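PDB 4O84: phosphoribosylaminoimidazole-succinocarboxamide synthase from Pyrococcus horikoshii, which catalyses the ATP-dependent joining of L-aspartate to 5-amino-1-(5-phospho-D-ribosyl)imidazole-4-carboxylate, forming the SAICAR intermediate of de novo purine biosynthesis. Local coordinates for residues Ala50-Ile55 / Ile192-Cys197; Glu89-Asn94 / Asp173-Phe178; Gly168-Asp173 / Trp200-Lys205. All coordinates share one frame; numbering follows the deposited sequence.

How the interactions relate
The three contacts meet around one bound GMP but differ in chemistry. Interactions 2 and 3 share Asp-173 and belong to the same antiparallel sheet, in which strand 169-180 pairs with 84-93 in the first case and with 197-201 in the second. Interaction 2 is wholly buried and joins strand hydrogen bonds to a charged, nucleotide-lined face. Interaction 3, about 17 Å from it between centres, is only partly buried, and pairs apolar packing with a solvent-facing turn. Interaction 1 is also buried, yet small: helix 45-62 meets a loop through one hydrogen bond and one apolar touch. That loop reaches interaction 2 where Thr-196 O lies 2.9 Å from Lys-175 N, probably a hydrogen bond.

Interaction 1 of 3, residues Ala50-Ile55 / Ile192-Cys197; sequences AQLSVI and ISPDTC. With 5GP (guanosine-5'-monophosphate), chain J.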
loop_
_atom_site.group_PDB
_atom_site.type_symbol
_atom_site.label_atom_id
_atom_site.label_comp_id
_atom_site.label_asym_id
_atom_site.label_seq_id
_atom_site.Cartn_x
_atom_site.Cartn_y
_atom_site.Cartn_z
ATOM N N ALA A 50 3.293 -1.987 24.743
ATOM C CA ALA A 50 2.410 -0.857 25.018
ATOM C C ALA A 50 2.726 0.303 24.082
ATOM O O ALA A 50 1.834 0.856 23.429
ATOM C CB ALA A 50 2.549 -0.428 26.473
ATOM N N GLN A 51 4.006 0.655 24.013
ATOM C CA GLN A 51 4.477 1.782 23.217
ATOM C C GLN A 51 4.244 1.528 21.733
ATOM O O GLN A 51 3.788 2.428 21.025
ATOM C CB GLN A 51 5.959 2.046 23.477
ATOM C CG GLN A 51 6.274 2.527 24.890
ATOM C CD GLN A 51 5.612 3.859 25.199
ATOM O OE1 GLN A 51 5.836 4.851 24.501
ATOM N NE2 GLN A 51 4.770 3.877 26.226
ATOM N N LEU A 52 4.546 0.309 21.270
ATOM C CA LEU A 52 4.317 -0.018 19.874
ATOM C C LEU A 52 2.834 0.041 19.551
ATOM O O LEU A 52 2.466 0.537 18.503
ATOM C CB LEU A 52 4.936 -1.370 19.478
ATOM C CG LEU A 52 6.457 -1.287 19.356
ATOM C CD1 LEU A 52 7.115 -2.659 19.296
ATOM C CD2 LEU A 52 6.881 -0.418 18.191
ATOM N N SER A 53 1.994 -0.429 20.476
ATOM C CA SER A 53 0.535 -0.367 20.307
ATOM C C SER A 53 0.075 1.074 20.130
ATOM O O SER A 53 -0.679 1.377 19.188
ATOM C CB SER A 53 -0.182 -0.994 21.499
ATOM O OG SER A 53 -0.269 -2.395 21.392
ATOM N N VAL A 54 0.569 1.969 20.996
ATOM C CA VAL A 54 0.254 3.405 20.886
ATOM C C VAL A 54 0.586 3.899 19.484
ATOM O O VAL A 54 -0.287 4.421 18.794
ATOM C CB VAL A 54 0.964 4.275 21.957
ATOM C CG1 VAL A 54 0.703 5.759 21.722
ATOM C CG2 VAL A 54 0.487 3.890 23.345
ATOM N N ILE A 55 1.840 3.729 19.072
ATOM C CA ILE A 55 2.285 4.177 17.756
ATOM C C ILE A 55 1.340 3.683 16.651
ATOM O O ILE A 55 0.854 4.469 15.840
ATOM C CB ILE A 55 3.720 3.693 17.462
ATOM C CG1 ILE A 55 4.707 4.339 18.436
ATOM C CG2 ILE A 55 4.102 4.029 16.026
ATOM C CD1 ILE A 55 6.079 3.700 18.459
ATOM N N ILE A 192 -1.538 -4.124 19.090
ATOM C CA ILE A 192 -0.795 -4.331 17.857
ATOM C C ILE A 192 0.692 -4.253 18.202
ATOM O O ILE A 192 1.266 -3.167 18.394
ATOM C CB ILE A 192 -1.184 -3.335 16.733
ATOM C CG1 ILE A 192 -2.692 -3.332 16.484
ATOM C CG2 ILE A 192 -0.437 -3.660 15.449
ATOM C CD1 ILE A 192 -3.170 -2.156 15.665
ATOM N N SER A 193 1.307 -5.432 18.295
ATOM C CA SER A 193 2.691 -5.523 18.736
ATOM C C SER A 193 3.389 -6.744 18.153
ATOM O O SER A 193 2.749 -7.586 17.512
ATOM C CB SER A 193 2.761 -5.517 20.279
ATOM O OG SER A 193 2.218 -6.695 20.838
ATOM N N PRO A 194 4.718 -6.846 18.366
ATOM C CA PRO A 194 5.444 -8.036 17.922
ATOM C C PRO A 194 4.930 -9.313 18.607
ATOM O O PRO A 194 5.284 -10.408 18.187
ATOM C CB PRO A 194 6.921 -7.735 18.304
ATOM C CG PRO A 194 6.983 -6.253 18.515
ATOM C CD PRO A 194 5.611 -5.831 18.973
ATOM N N ASP A 195 4.094 -9.177 19.640
ATOM C CA ASP A 195 3.388 -10.327 20.196
ATOM C C ASP A 195 2.308 -10.871 19.244
ATOM O O ASP A 195 2.070 -12.096 19.187
ATOM C CB ASP A 195 2.753 -9.986 21.552
ATOM C CG ASP A 195 3.663 -10.316 22.734
ATOM O OD1 ASP A 195 3.126 -10.414 23.860
ATOM O OD2 ASP A 195 4.900 -10.464 22.547
ATOM N N THR A 196 1.676 -9.956 18.502
ATOM C CA THR A 196 0.484 -10.279 17.699
ATOM C C THR A 196 0.636 -10.108 16.176
ATOM O O THR A 196 -0.362 -10.194 15.443
ATOM C CB THR A 196 -0.713 -9.416 18.136
ATOM O OG1 THR A 196 -0.377 -8.036 17.946
ATOM C CG2 THR A 196 -1.061 -9.689 19.577
ATOM N N CYS A 197 1.865 -9.849 15.730
ATOM C CA CYS A 197 2.222 -9.696 14.316
ATOM C C CYS A 197 3.442 -10.558 14.013
ATOM O O CYS A 197 4.274 -10.778 14.883
ATOM C CB CYS A 197 2.641 -8.253 13.996
ATOM S SG CYS A 197 1.478 -6.924 14.312
HETATM P P 5GP J . -0.597 -18.641 12.963
HETATM O O1P 5GP J . 0.271 -18.798 11.732
HETATM O O2P 5GP J . 0.027 -19.286 14.175
HETATM O O3P 5GP J . -2.054 -18.962 12.718
HETATM O "O5'" 5GP J . -0.686 -17.061 13.362
HETATM C "C5'" 5GP J . -0.961 -15.987 12.443
HETATM C "C4'" 5GP J . -0.623 -14.587 12.996
HETATM O "O4'" 5GP J . -1.575 -14.162 13.969
HETATM C "C3'" 5GP J . 0.725 -14.476 13.710
HETATM O "O3'" 5GP J . 1.224 -13.137 13.540
HETATM C "C2'" 5GP J . 0.406 -14.690 15.170
HETATM O "O2'" 5GP J . 1.361 -14.053 16.034
HETATM C "C1'" 5GP J . -0.981 -14.069 15.270
HETATM N N9 5GP J . -1.796 -14.794 16.267
HETATM C C8 5GP J . -2.737 -15.723 16.001
HETATM N N7 5GP J . -3.296 -16.182 17.149
HETATM C C5 5GP J . -2.702 -15.560 18.176
HETATM C C6 5GP J . -2.821 -15.576 19.655
HETATM O O6 5GP J . -3.643 -16.328 20.211
HETATM N N1 5GP J . -2.021 -14.757 20.367
HETATM C C2 5GP J . -1.127 -13.927 19.789
HETATM N N2 5GP J . -0.356 -13.140 20.596
HETATM N N3 5GP J . -0.968 -13.858 18.428
HETATM C C4 5GP J . -1.712 -14.633 17.593
#
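Ser-53 and Ile-192 make the close part of this contact, with their CA atoms 4.8 Å apart. The hydroxyl of Ser-53 faces the loop, and the backbone N of Ile-192 donates to Ser-53 OG over 3.1 Å at a fairly straight 159°. OG stands opposite the carbonyl carbon, near the serine's own N (chi1 -83°), a rotation from which it can also bond the carbonyl oxygen of Asn-49 one turn back in the helix. Two bonds therefore hold this buried hydroxyl. The serine backbone joins in as well, its CA lying 3.5 Å from Ile-192 O in a CA-H...O contact. One residue earlier on the helix, the CD1 branch of Leu-52 crosses the proline ring at about a right angle, touching Pro-194 CD at 3.5 Å. Tyr-224 of helix 220-232 also packs on this proline, while Ile-231 of the same helix packs on Leu-52.

The arrangement is a helix-to-loop junction: helix 45-62 lies against the connection between strands 186-188 and 197-201. The connection is folded into a beta turn with Pro-194 and Asp-195 at its corner, closed by Thr-196 N to Ser-193 O at 2.8 Å. Across the mouth of the turn, Ser-193 N donates to Thr-196 OG1 at 3.1 Å and 169°. Ser-193 OG bonds chiefly to Glu-191 and also takes a weak ST-turn bond from Asp-195 N.

Beyond the proline, contact with residues 50-55 ends. Asp-195 still reaches the same helix nearer its start, touching Asn-49 and forming a salt bridge from OD1 to Lys-45, while OD2 hydrogen-bonds the Tyr-224 hydroxyl. Its backbone runs on to the bound GMP, whose N2 donates to Asp-195 O at 3.0 Å. Val-54 points away from the loop, and it and Gln-51, whose NE2 bonds Gly-75 O, are partly exposed.

Interaction 2 of 3, residues Glu89-Asn94 / Asp173-Phe178; sequences EVVVRN and DFKLEF. With CD (cadmium ion), chain I; 5GP (guanosine-5'-monophosphate), chain J.
Arg-93 and Asp-173 lie side by side on the nucleotide face of two antiparallel strands, and each grips the bound GMP. A bend in the arginine chain at chi3 (76°) brings NH1 to the phosphate, where it donates to O1P at 2.7 Å and 162°, with the oxygen in plane at the guanidinium edge. Asp-173 OD1 accepts from the ribose O3' at 2.6 Å. Between the two residues runs a long salt bridge, 3.3 Å from NH1 to OD2, with guanidinium and carboxylate planes 78° apart. A water accepts from Arg-93 NE and probably donates to Asp-173 OD2, for which Arg-198 is a second charged partner; Arg-93 NH2 pairs with Glu-118. A leucine in place of Arg-93 would probably leave the phosphate without this edge-on donor, Asp-173 without one of its positive neighbours and Glu-118 without its mate.

Towards the other end, Glu-89 OE1 and GMP N7 both bind a cadmium ion, each at 2.3 Å. Lys-175 NZ makes a 2.7 Å salt bridge to Glu-177 OE2 and another to Asp-190; its CD packs on the carboxylate carbon CD of Glu-89 at 3.6 Å.

Paired backbone bonds tie Val-90 to Leu-176 and Val-92 to Phe-174. On the face turned from the nucleotide, Val-92 CB meets Phe-174 CE2 at 3.5 Å, Val-90 CG2 touches the edge of the Phe-178 ring, and helix 143-165 covers them. The sheet thus has one apolar face and one that holds the nucleotide, with an arginine at its phosphate and a carboxylate at its sugar, consistent with GMP occupying the site of the ribotide substrate.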
loop_
_atom_site.group_PDB
_atom_site.type_symbol
_atom_site.label_atom_id
_atom_site.label_comp_id
_atom_site.label_asym_id
_atom_site.label_seq_id
_atom_site.Cartn_x
_atom_site.Cartn_y
_atom_site.Cartn_z
ATOM N N GLU A 89 -10.750 -13.776 16.441
ATOM C CA GLU A 89 -9.418 -13.347 16.029
ATOM C C GLU A 89 -9.457 -13.235 14.516
ATOM O O GLU A 89 -9.841 -14.166 13.824
ATOM C CB GLU A 89 -8.344 -14.327 16.472
ATOM C CG GLU A 89 -8.324 -14.537 17.972
ATOM C CD GLU A 89 -7.176 -15.408 18.461
ATOM O OE1 GLU A 89 -6.658 -16.244 17.691
ATOM O OE2 GLU A 89 -6.811 -15.263 19.643
ATOM N N VAL A 90 -9.112 -12.057 14.014
ATOM C CA VAL A 90 -9.121 -11.795 12.589
ATOM C C VAL A 90 -7.668 -11.674 12.149
ATOM O O VAL A 90 -6.955 -10.762 12.571
ATOM C CB VAL A 90 -9.919 -10.522 12.261
ATOM C CG1 VAL A 90 -9.954 -10.279 10.763
ATOM C CG2 VAL A 90 -11.333 -10.605 12.845
ATOM N N VAL A 91 -7.244 -12.603 11.298
ATOM C CA VAL A 91 -5.867 -12.682 10.861
ATOM C C VAL A 91 -5.735 -12.284 9.402
ATOM O O VAL A 91 -6.461 -12.790 8.533
ATOM C CB VAL A 91 -5.255 -14.090 11.103
ATOM C CG1 VAL A 91 -3.859 -14.196 10.485
ATOM C CG2 VAL A 91 -5.180 -14.399 12.596
ATOM N N VAL A 92 -4.815 -11.351 9.149
ATOM C CA VAL A 92 -4.478 -10.929 7.790
ATOM C C VAL A 92 -3.065 -11.403 7.439
ATOM O O VAL A 92 -2.099 -11.187 8.204
ATOM C CB VAL A 92 -4.571 -9.393 7.610
ATOM C CG1 VAL A 92 -4.355 -9.016 6.145
ATOM C CG2 VAL A 92 -5.921 -8.876 8.074
ATOM N N ARG A 93 -2.943 -12.021 6.267
ATOM C CA ARG A 93 -1.692 -12.630 5.861
ATOM C C ARG A 93 -1.233 -12.055 4.513
ATOM O O ARG A 93 -2.003 -11.996 3.554
ATOM C CB ARG A 93 -1.845 -14.165 5.827
ATOM C CG ARG A 93 -2.720 -14.711 6.961
ATOM C CD ARG A 93 -2.707 -16.234 7.055
ATOM N NE ARG A 93 -1.483 -16.713 7.659
ATOM C CZ ARG A 93 -1.411 -17.405 8.794
ATOM N NH1 ARG A 93 -0.220 -17.766 9.273
ATOM N NH2 ARG A 93 -2.512 -17.762 9.435
ATOM N N ASN A 94 0.023 -11.611 4.458
ATOM C CA ASN A 94 0.637 -11.130 3.206
ATOM C C ASN A 94 1.669 -12.100 2.628
ATOM O O ASN A 94 1.919 -12.128 1.418
ATOM C CB ASN A 94 1.314 -9.781 3.436
ATOM C CG ASN A 94 0.339 -8.734 3.907
ATOM O OD1 ASN A 94 -0.657 -8.489 3.238
ATOM N ND2 ASN A 94 0.585 -8.157 5.087
ATOM N N ASP A 173 2.224 -11.416 8.694
ATOM C CA ASP A 173 0.816 -11.632 9.042
ATOM C C ASP A 173 0.621 -10.994 10.420
ATOM O O ASP A 173 1.614 -10.574 11.050
ATOM C CB ASP A 173 0.422 -13.128 9.025
ATOM C CG ASP A 173 1.315 -13.997 9.924
ATOM O OD1 ASP A 173 1.625 -13.596 11.053
ATOM O OD2 ASP A 173 1.725 -15.090 9.504
ATOM N N PHE A 174 -0.633 -10.914 10.874
ATOM C CA PHE A 174 -0.963 -10.343 12.175
ATOM C C PHE A 174 -2.408 -10.652 12.549
ATOM O O PHE A 174 -3.216 -10.955 11.668
ATOM C CB PHE A 174 -0.669 -8.825 12.240
ATOM C CG PHE A 174 -1.548 -7.961 11.359
ATOM C CD1 PHE A 174 -2.438 -7.048 11.928
ATOM C CD2 PHE A 174 -1.463 -8.022 9.974
ATOM C CE1 PHE A 174 -3.241 -6.224 11.124
ATOM C CE2 PHE A 174 -2.269 -7.213 9.177
ATOM C CZ PHE A 174 -3.156 -6.319 9.747
ATOM N N LYS A 175 -2.710 -10.564 13.849
ATOM C CA LYS A 175 -4.037 -10.816 14.392
ATOM C C LYS A 175 -4.641 -9.525 14.950
ATOM O O LYS A 175 -3.990 -8.790 15.672
ATOM C CB LYS A 175 -3.982 -11.865 15.507
ATOM C CG LYS A 175 -5.285 -12.010 16.316
ATOM C CD LYS A 175 -5.081 -12.634 17.697
ATOM C CE LYS A 175 -4.270 -11.769 18.664
ATOM N NZ LYS A 175 -5.072 -10.858 19.510
ATOM N N LEU A 176 -5.901 -9.286 14.611
ATOM C CA LEU A 176 -6.673 -8.160 15.119
ATOM C C LEU A 176 -7.869 -8.686 15.884
ATOM O O LEU A 176 -8.346 -9.815 15.641
ATOM C CB LEU A 176 -7.166 -7.267 13.972
ATOM C CG LEU A 176 -6.124 -6.560 13.098
ATOM C CD1 LEU A 176 -6.801 -5.729 12.024
ATOM C CD2 LEU A 176 -5.184 -5.697 13.954
ATOM N N GLU A 177 -8.338 -7.863 16.816
ATOM C CA GLU A 177 -9.609 -8.081 17.476
ATOM C C GLU A 177 -10.427 -6.790 17.445
ATOM O O GLU A 177 -9.881 -5.671 17.329
ATOM C CB GLU A 177 -9.427 -8.592 18.900
ATOM C CG GLU A 177 -8.613 -9.883 18.962
ATOM C CD GLU A 177 -8.463 -10.465 20.361
ATOM O OE1 GLU A 177 -9.295 -10.192 21.260
ATOM O OE2 GLU A 177 -7.501 -11.227 20.557
ATOM N N PHE A 178 -11.737 -6.976 17.542
ATOM C CA PHE A 178 -12.704 -5.939 17.259
ATOM C C PHE A 178 -13.828 -6.024 18.273
ATOM O O PHE A 178 -14.145 -7.114 18.801
ATOM C CB PHE A 178 -13.313 -6.137 15.863
ATOM C CG PHE A 178 -12.382 -5.811 14.731
ATOM C CD1 PHE A 178 -12.213 -4.499 14.299
ATOM C CD2 PHE A 178 -11.693 -6.823 14.074
ATOM C CE1 PHE A 178 -11.356 -4.208 13.248
ATOM C CE2 PHE A 178 -10.835 -6.536 13.017
ATOM C CZ PHE A 178 -10.675 -5.229 12.599
HETATM CD CD CD I . -5.020 -17.722 16.910
HETATM P P 5GP J . -0.597 -18.641 12.963
HETATM O O1P 5GP J . 0.271 -18.798 11.732
HETATM O O2P 5GP J . 0.027 -19.286 14.175
HETATM O O3P 5GP J . -2.054 -18.962 12.718
HETATM O "O5'" 5GP J . -0.686 -17.061 13.362
HETATM C "C5'" 5GP J . -0.961 -15.987 12.443
HETATM C "C4'" 5GP J . -0.623 -14.587 12.996
HETATM O "O4'" 5GP J . -1.575 -14.162 13.969
HETATM C "C3'" 5GP J . 0.725 -14.476 13.710
HETATM O "O3'" 5GP J . 1.224 -13.137 13.540
HETATM C "C2'" 5GP J . 0.406 -14.690 15.170
HETATM O "O2'" 5GP J . 1.361 -14.053 16.034
HETATM C "C1'" 5GP J . -0.981 -14.069 15.270
HETATM N N9 5GP J . -1.796 -14.794 16.267
HETATM C C8 5GP J . -2.737 -15.723 16.001
HETATM N N7 5GP J . -3.296 -16.182 17.149
HETATM C C5 5GP J . -2.702 -15.560 18.176
HETATM C C6 5GP J . -2.821 -15.576 19.655
HETATM O O6 5GP J . -3.643 -16.328 20.211
HETATM N N1 5GP J . -2.021 -14.757 20.367
HETATM C C2 5GP J . -1.127 -13.927 19.789
HETATM N N2 5GP J . -0.356 -13.140 20.596
HETATM N N3 5GP J . -0.968 -13.858 18.428
HETATM C C4 5GP J . -1.712 -14.633 17.593
HETATM O O HOH W 1 1.017 -16.055 7.080
#

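Interaction 3 of 3, residues Gly168-Asp173 / Trp200-Lys205; sequences GIILVD and WDAKTK. With 5GP (guanosine-5'-monophosphate), chain J.
Val-172 sets one methyl over the indole of Trp-200: CG2 is 3.4 Å from the centroid of the five-membered ring and 14° off its normal, a CH-pi contact squarely over the face. With CG1 anti to the backbone N (chi1 165°), CG2 is left opposite the carbonyl carbon and is the methyl that meets the ring, while the other face of the indole carries Lys-205 O, offset toward the rim. Ile-170 continues the apolar patch. Its CD1 reaches Ala-202 CA and Lys-205 CE, both at 3.7 Å, with the aliphatic end of the lysine passing across it at an angle.

These side chains sit on an antiparallel strand pair, 169-180 with 197-201, in the sheet that carries the GMP site. Ile-170 and Trp-200 form a hydrogen-bonded pair, with Ile-170 N to Trp-200 O at 2.7 Å and the return bond, Trp-200 N to Ile-170 O, at 3.1 Å. Gly-168, with positive phi (66°), completes a Schellman motif at the end of helix 143-165, and the chain enters the strand directly after it.

Farther out, Ala-202 N donates to Gly-168 O at 2.8 Å, coming from above the carbonyl plane. After Asp-201 the chain of 200-205 leaves the strand in a turn that brings Lys-205 back over Ile-170. Asp-201 OD2 accepts from Thr-204 N at 2.8 Å, an Asx motif, and from Thr-204 OG1, whereas OD1 is salt-bridged to Arg-230 of helix 220-232. Lys-205 is itself exposed to solvent.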
loop_
_atom_site.group_PDB
_atom_site.type_symbol
_atom_site.label_atom_id
_atom_site.label_comp_id
_atom_site.label_asym_id
_atom_site.label_seq_id
_atom_site.Cartn_x
_atom_site.Cartn_y
_atom_site.Cartn_z
ATOM N N GLY A 168 12.113 -1.239 6.105
ATOM C CA GLY A 168 12.734 -2.532 5.863
ATOM C C GLY A 168 12.176 -3.673 6.692
ATOM O O GLY A 168 12.908 -4.611 7.014
ATOM N N ILE A 169 10.881 -3.597 7.011
ATOM C CA ILE A 169 10.168 -4.618 7.777
ATOM C C ILE A 169 8.971 -5.170 6.981
ATOM O O ILE A 169 8.099 -4.423 6.568
ATOM C CB ILE A 169 9.667 -4.070 9.149
ATOM C CG1 ILE A 169 10.843 -3.549 10.006
ATOM C CG2 ILE A 169 8.891 -5.157 9.897
ATOM C CD1 ILE A 169 10.425 -2.673 11.181
ATOM N N ILE A 170 8.951 -6.486 6.779
ATOM C CA ILE A 170 7.840 -7.179 6.143
ATOM C C ILE A 170 6.748 -7.487 7.172
ATOM O O ILE A 170 6.973 -8.199 8.174
ATOM C CB ILE A 170 8.302 -8.499 5.481
ATOM C CG1 ILE A 170 9.418 -8.224 4.468
ATOM C CG2 ILE A 170 7.132 -9.237 4.823
ATOM C CD1 ILE A 170 10.285 -9.433 4.204
ATOM N N LEU A 171 5.565 -6.947 6.936
ATOM C CA LEU A 171 4.415 -7.405 7.688
ATOM C C LEU A 171 3.989 -8.747 7.090
ATOM O O LEU A 171 3.325 -8.783 6.063
ATOM C CB LEU A 171 3.279 -6.392 7.616
ATOM C CG LEU A 171 2.038 -6.717 8.477
ATOM C CD1 LEU A 171 2.415 -6.898 9.935
ATOM C CD2 LEU A 171 1.004 -5.607 8.333
ATOM N N VAL A 172 4.425 -9.840 7.711
ATOM C CA VAL A 172 4.155 -11.195 7.220
ATOM C C VAL A 172 2.689 -11.585 7.460
ATOM O O VAL A 172 1.995 -12.010 6.543
ATOM C CB VAL A 172 5.141 -12.215 7.855
ATOM C CG1 VAL A 172 4.667 -13.659 7.657
ATOM C CG2 VAL A 172 6.541 -12.004 7.272
ATOM N N ASP A 173 2.224 -11.416 8.694
ATOM C CA ASP A 173 0.816 -11.632 9.042
ATOM C C ASP A 173 0.621 -10.994 10.420
ATOM O O ASP A 173 1.614 -10.574 11.050
ATOM C CB ASP A 173 0.422 -13.128 9.025
ATOM C CG ASP A 173 1.315 -13.997 9.924
ATOM O OD1 ASP A 173 1.625 -13.596 11.053
ATOM O OD2 ASP A 173 1.725 -15.090 9.504
ATOM N N TRP A 200 9.257 -9.549 9.686
ATOM C CA TRP A 200 10.562 -10.014 9.213
ATOM C C TRP A 200 11.378 -8.871 8.700
ATOM O O TRP A 200 10.856 -7.972 8.027
ATOM C CB TRP A 200 10.475 -11.040 8.076
ATOM C CG TRP A 200 9.808 -12.361 8.399
ATOM C CD1 TRP A 200 9.367 -12.828 9.628
ATOM C CD2 TRP A 200 9.527 -13.446 7.459
ATOM N NE1 TRP A 200 8.807 -14.079 9.506
ATOM C CE2 TRP A 200 8.877 -14.503 8.231
ATOM C CE3 TRP A 200 9.711 -13.622 6.097
ATOM C CZ2 TRP A 200 8.447 -15.687 7.643
ATOM C CZ3 TRP A 200 9.277 -14.821 5.509
ATOM C CH2 TRP A 200 8.660 -15.823 6.263
ATOM N N ASP A 201 12.678 -8.917 8.964
ATOM C CA ASP A 201 13.591 -7.997 8.309
ATOM C C ASP A 201 13.553 -8.249 6.797
ATOM O O ASP A 201 13.623 -9.392 6.340
ATOM C CB ASP A 201 15.018 -8.161 8.815
ATOM C CG ASP A 201 15.975 -7.277 8.070
ATOM O OD1 ASP A 201 15.939 -6.053 8.278
ATOM O OD2 ASP A 201 16.724 -7.794 7.231
ATOM N N ALA A 202 13.426 -7.171 6.029
ATOM C CA ALA A 202 13.270 -7.275 4.587
ATOM C C ALA A 202 14.468 -7.939 3.893
ATOM O O ALA A 202 14.276 -8.751 2.985
ATOM C CB ALA A 202 12.965 -5.902 3.975
ATOM N N LYS A 203 15.678 -7.598 4.326
ATOM C CA LYS A 203 16.909 -8.133 3.744
ATOM C C LYS A 203 17.154 -9.589 4.150
ATOM O O LYS A 203 17.349 -10.447 3.295
ATOM C CB LYS A 203 18.112 -7.231 4.121
ATOM C CG LYS A 203 19.494 -7.802 3.797
ATOM C CD LYS A 203 20.080 -7.285 2.492
ATOM C CE LYS A 203 21.064 -8.286 1.881
ATOM N NZ LYS A 203 22.230 -8.657 2.740
ATOM N N THR A 204 17.125 -9.867 5.449
ATOM C CA THR A 204 17.586 -11.157 5.972
ATOM C C THR A 204 16.446 -12.169 6.184
ATOM O O THR A 204 16.694 -13.364 6.321
ATOM C CB THR A 204 18.330 -10.939 7.292
ATOM O OG1 THR A 204 17.421 -10.395 8.246
ATOM C CG2 THR A 204 19.450 -9.944 7.095
ATOM N N LYS A 205 15.204 -11.687 6.206
ATOM C CA LYS A 205 14.043 -12.521 6.562
ATOM C C LYS A 205 14.036 -13.046 8.008
ATOM O O LYS A 205 13.283 -13.972 8.322
ATOM C CB LYS A 205 13.865 -13.689 5.581
ATOM C CG LYS A 205 13.791 -13.290 4.121
ATOM C CD LYS A 205 12.575 -12.402 3.860
ATOM C CE LYS A 205 12.731 -11.645 2.559
ATOM N NZ LYS A 205 12.889 -12.587 1.420
HETATM P P 5GP J . -0.597 -18.641 12.963
HETATM O O1P 5GP J . 0.271 -18.798 11.732
HETATM O O2P 5GP J . 0.027 -19.286 14.175
HETATM O O3P 5GP J . -2.054 -18.962 12.718
HETATM O "O5'" 5GP J . -0.686 -17.061 13.362
HETATM C "C5'" 5GP J . -0.961 -15.987 12.443
HETATM C "C4'" 5GP J . -0.623 -14.587 12.996
HETATM O "O4'" 5GP J . -1.575 -14.162 13.969
HETATM C "C3'" 5GP J . 0.725 -14.476 13.710
HETATM O "O3'" 5GP J . 1.224 -13.137 13.540
HETATM C "C2'" 5GP J . 0.406 -14.690 15.170
HETATM O "O2'" 5GP J . 1.361 -14.053 16.034
HETATM C "C1'" 5GP J . -0.981 -14.069 15.270
HETATM N N9 5GP J . -1.796 -14.794 16.267
HETATM C C8 5GP J . -2.737 -15.723 16.001
HETATM N N7 5GP J . -3.296 -16.182 17.149
HETATM C C5 5GP J . -2.702 -15.560 18.176
HETATM C C6 5GP J . -2.821 -15.576 19.655
HETATM O O6 5GP J . -3.643 -16.328 20.211
HETATM N N1 5GP J . -2.021 -14.757 20.367
HETATM C C2 5GP J . -1.127 -13.927 19.789
HETATM N N2 5GP J . -0.356 -13.140 20.596
HETATM N N3 5GP J . -0.968 -13.858 18.428
HETATM C C4 5GP J . -1.712 -14.633 17.593
#